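Long-range contact in molybdopterin biosynthesis moeA protein (Pyrococcus horikoshii, PDB 1WU2), which probably acts in molybdenum cofactor biosynthesis, inserting molybdenum into molybdopterin as MoeA relatives do: residues R55-E66 / V135-F143. Residues are numbered along the deposited sequence; the frame is centred on the assembly and turned at random.
Sequences RAAVDGYAIRAE and VAPGQNIAF
The carboxamide of Asn140 lies against a methyl of Val58, whose CG1 stands 3.7 Å from Asn140 ND2; the same ND2 is hydrogen-bonded to the carbonyl O of Val116. Within 135-143, the Phe143 ring carries Ile141 CG2 over the centre of one face, 3.6 Å above its plane; across the contact Ile141 CG2 also lies 3.7 Å from Arg55 O. Backbone bonds fasten the segments here: Arg55 and Ala142 exchange two as an antiparallel hydrogen-bonded pair, and Ala57 N reaches Asn140 O at 3.0 Å, almost straight at 173°. This short two-stranded antiparallel ribbon belongs to the MoeA N-terminal region, beside the mixed sheet that holds strand 60-63; two overlapping type II turns, from Ala136 to Gln139 and from Gly138 to Ile141, lead into strand 141-142. Just ahead of the turns, Val135 meets Ile63 of strand 60-63 tip to tip, Val135 CG2 to Ile63 CD1 at 3.8 Å; CG1 of Ile63, set between backbone N and carbonyl carbon (chi1 63°), carries that CD1 methyl across. Ala65 CB sits against the backbone, 3.3 Å from Pro137 N, and touches Pro137 CG as well. The side chain of Arg55 leads away from this pairing, and its NH2 is hydrogen-bonded to Gly206 O of the second subunit.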
loop_
_atom_site.group_PDB
_atom_site.type_symbol
_atom_site.label_atom_id
_atom_site.label_comp_id
_atom_site.label_asym_id
_atom_site.label_seq_id
_atom_site.Cartn_x
_atom_site.Cartn_y
_atom_site.Cartn_z
ATOM N N ARG A 55 -22.818 -21.458 21.091
ATOM C CA ARG A 55 -22.119 -21.242 22.356
ATOM C C ARG A 55 -22.825 -20.205 23.213
ATOM O O ARG A 55 -23.460 -19.292 22.696
ATOM C CB ARG A 55 -20.703 -20.731 22.096
ATOM C CG ARG A 55 -19.840 -21.635 21.231
ATOM C CD ARG A 55 -18.558 -22.079 21.910
ATOM N NE ARG A 55 -17.404 -22.045 21.027
ATOM C CZ ARG A 55 -16.170 -22.367 21.398
ATOM N NH1 ARG A 55 -15.917 -22.753 22.648
ATOM N NH2 ARG A 55 -15.185 -22.304 20.508
ATOM N N ALA A 56 -22.689 -20.336 24.526
ATOM C CA ALA A 56 -23.104 -19.283 25.439
ATOM C C ALA A 56 -22.068 -18.162 25.351
ATOM O O ALA A 56 -20.876 -18.411 25.483
ATOM C CB ALA A 56 -23.195 -19.816 26.855
ATOM N N ALA A 57 -22.527 -16.939 25.110
ATOM C CA ALA A 57 -21.648 -15.771 25.021
ATOM C C ALA A 57 -21.372 -15.172 26.398
ATOM O O ALA A 57 -20.574 -14.247 26.527
ATOM C CB ALA A 57 -22.268 -14.718 24.111
ATOM N N VAL A 58 -22.039 -15.706 27.417
ATOM C CA VAL A 58 -21.939 -15.198 28.777
ATOM C C VAL A 58 -22.169 -16.325 29.795
ATOM O O VAL A 58 -22.794 -17.340 29.478
ATOM C CB VAL A 58 -22.972 -14.052 28.986
ATOM C CG1 VAL A 58 -24.392 -14.602 29.161
ATOM C CG2 VAL A 58 -22.579 -13.169 30.151
ATOM N N ASP A 59 -21.654 -16.150 31.010
ATOM C CA ASP A 59 -21.965 -17.055 32.115
ATOM C C ASP A 59 -23.400 -16.779 32.523
ATOM O O ASP A 59 -23.709 -15.672 32.959
ATOM C CB ASP A 59 -21.049 -16.821 33.323
ATOM C CG ASP A 59 -19.577 -16.906 32.976
ATOM O OD1 ASP A 59 -18.743 -16.669 33.873
ATOM O OD2 ASP A 59 -19.154 -17.192 31.839
ATOM N N GLY A 60 -24.280 -17.764 32.370
ATOM C CA GLY A 60 -25.683 -17.561 32.681
ATOM C C GLY A 60 -26.510 -18.825 32.801
ATOM O O GLY A 60 -26.007 -19.853 33.229
ATOM N N TYR A 61 -27.787 -18.727 32.435
ATOM C CA TYR A 61 -28.714 -19.852 32.477
ATOM C C TYR A 61 -29.378 -20.030 31.112
ATOM O O TYR A 61 -30.017 -19.112 30.603
ATOM C CB TYR A 61 -29.783 -19.617 33.545
ATOM C CG TYR A 61 -29.228 -19.549 34.948
ATOM C CD1 TYR A 61 -28.991 -20.708 35.681
ATOM C CD2 TYR A 61 -28.930 -18.325 35.540
ATOM C CE1 TYR A 61 -28.474 -20.650 36.969
ATOM C CE2 TYR A 61 -28.416 -18.256 36.824
ATOM C CZ TYR A 61 -28.189 -19.422 37.534
ATOM O OH TYR A 61 -27.677 -19.358 38.809
ATOM N N ALA A 62 -29.218 -21.212 30.525
ATOM C CA ALA A 62 -29.848 -21.536 29.253
ATOM C C ALA A 62 -31.341 -21.798 29.463
ATOM O O ALA A 62 -31.722 -22.788 30.081
ATOM C CB ALA A 62 -29.170 -22.745 28.625
ATOM N N ILE A 63 -32.175 -20.896 28.952
ATOM C CA ILE A 63 -33.621 -20.969 29.138
ATOM C C ILE A 63 -34.338 -21.037 27.796
ATOM O O ILE A 63 -33.703 -21.098 26.744
ATOM C CB ILE A 63 -34.114 -19.736 29.936
ATOM C CG1 ILE A 63 -33.841 -18.438 29.163
ATOM C CG2 ILE A 63 -33.443 -19.688 31.303
ATOM C CD1 ILE A 63 -34.649 -17.255 29.651
ATOM N N ARG A 64 -35.666 -21.036 27.852
ATOM C CA ARG A 64 -36.491 -20.818 26.675
ATOM C C ARG A 64 -36.859 -19.344 26.668
ATOM O O ARG A 64 -37.379 -18.831 27.657
ATOM C CB ARG A 64 -37.766 -21.659 26.731
ATOM C CG ARG A 64 -37.560 -23.116 27.119
ATOM C CD ARG A 64 -37.161 -23.991 25.957
ATOM N NE ARG A 64 -38.293 -24.240 25.062
ATOM C CZ ARG A 64 -38.944 -25.398 24.945
ATOM N NH1 ARG A 64 -38.593 -26.464 25.661
ATOM N NH2 ARG A 64 -39.960 -25.495 24.096
ATOM N N ALA A 65 -36.567 -18.659 25.566
ATOM C CA ALA A 65 -36.970 -17.267 25.392
ATOM C C ALA A 65 -38.487 -17.136 25.506
ATOM O O ALA A 65 -38.992 -16.175 26.081
ATOM C CB ALA A 65 -36.492 -16.745 24.039
ATOM N N GLU A 66 -39.198 -18.130 24.976
ATOM C CA GLU A 66 -40.662 -18.146 24.951
ATOM C C GLU A 66 -41.282 -18.077 26.352
ATOM O O GLU A 66 -42.359 -17.511 26.528
ATOM C CB GLU A 66 -41.165 -19.411 24.236
ATOM C CG GLU A 66 -40.952 -19.424 22.723
ATOM C CD GLU A 66 -39.509 -19.691 22.316
ATOM O OE1 GLU A 66 -38.893 -20.649 22.844
ATOM O OE2 GLU A 66 -38.987 -18.940 21.464
ATOM N N VAL A 135 -36.805 -12.167 27.517
ATOM C CA VAL A 135 -35.561 -12.572 26.886
ATOM C C VAL A 135 -35.844 -12.914 25.425
ATOM O O VAL A 135 -36.777 -13.657 25.126
ATOM C CB VAL A 135 -34.958 -13.801 27.608
ATOM C CG1 VAL A 135 -33.711 -14.313 26.891
ATOM C CG2 VAL A 135 -34.641 -13.456 29.057
ATOM N N ALA A 136 -35.037 -12.365 24.522
ATOM C CA ALA A 136 -35.187 -12.615 23.091
ATOM C C ALA A 136 -34.654 -14.001 22.724
ATOM O O ALA A 136 -33.704 -14.475 23.345
ATOM C CB ALA A 136 -34.452 -11.553 22.295
ATOM N N PRO A 137 -35.268 -14.656 21.735
ATOM C CA PRO A 137 -34.686 -15.870 21.153
ATOM C C PRO A 137 -33.321 -15.582 20.529
ATOM O O PRO A 137 -33.195 -14.674 19.709
ATOM C CB PRO A 137 -35.704 -16.273 20.075
ATOM C CG PRO A 137 -36.970 -15.603 20.471
ATOM C CD PRO A 137 -36.567 -14.325 21.121
ATOM N N GLY A 138 -32.312 -16.341 20.941
ATOM C CA GLY A 138 -30.958 -16.180 20.442
ATOM C C GLY A 138 -30.139 -15.195 21.255
ATOM O O GLY A 138 -29.042 -14.820 20.844
ATOM N N GLN A 139 -30.660 -14.786 22.411
ATOM C CA GLN A 139 -29.975 -13.827 23.271
ATOM C C GLN A 139 -28.740 -14.475 23.887
ATOM O O GLN A 139 -28.819 -15.572 24.433
ATOM C CB GLN A 139 -30.910 -13.325 24.376
ATOM C CG GLN A 139 -30.266 -12.320 25.336
ATOM C CD GLN A 139 -31.276 -11.434 26.052
ATOM O OE1 GLN A 139 -32.295 -11.058 25.479
ATOM N NE2 GLN A 139 -30.993 -11.100 27.306
ATOM N N ASN A 140 -27.604 -13.791 23.784
ATOM C CA ASN A 140 -26.331 -14.280 24.308
ATOM C C ASN A 140 -25.949 -15.659 23.776
ATOM O O ASN A 140 -25.427 -16.495 24.516
ATOM C CB ASN A 140 -26.340 -14.278 25.844
ATOM C CG ASN A 140 -26.455 -12.882 26.422
ATOM O OD1 ASN A 140 -25.919 -11.925 25.866
ATOM N ND2 ASN A 140 -27.151 -12.761 27.548
ATOM N N ILE A 141 -26.224 -15.895 22.496
ATOM C CA ILE A 141 -25.763 -17.102 21.822
ATOM C C ILE A 141 -24.905 -16.729 20.618
ATOM O O ILE A 141 -25.376 -16.070 19.689
ATOM C CB ILE A 141 -26.944 -17.992 21.382
ATOM C CG1 ILE A 141 -27.636 -18.589 22.609
ATOM C CG2 ILE A 141 -26.451 -19.116 20.464
ATOM C CD1 ILE A 141 -28.915 -19.337 22.307
ATOM N N ALA A 142 -23.642 -17.139 20.659
ATOM C CA ALA A 142 -22.792 -17.150 19.479
ATOM C C ALA A 142 -23.167 -18.364 18.632
ATOM O O ALA A 142 -22.690 -19.473 18.868
ATOM C CB ALA A 142 -21.320 -17.202 19.878
ATOM N N PHE A 143 -24.033 -18.147 17.648
ATOM C CA PHE A 143 -24.542 -19.236 16.814
ATOM C C PHE A 143 -23.459 -19.852 15.932
ATOM O O PHE A 143 -22.405 -19.259 15.710
ATOM C CB PHE A 143 -25.701 -18.745 15.939
ATOM C CG PHE A 143 -26.998 -18.605 16.680
ATOM C CD1 PHE A 143 -27.745 -19.727 17.009
ATOM C CD2 PHE A 143 -27.473 -17.353 17.050
ATOM C CE1 PHE A 143 -28.949 -19.605 17.693
ATOM C CE2 PHE A 143 -28.674 -17.223 17.736
ATOM C CZ PHE A 143 -29.413 -18.352 18.057
#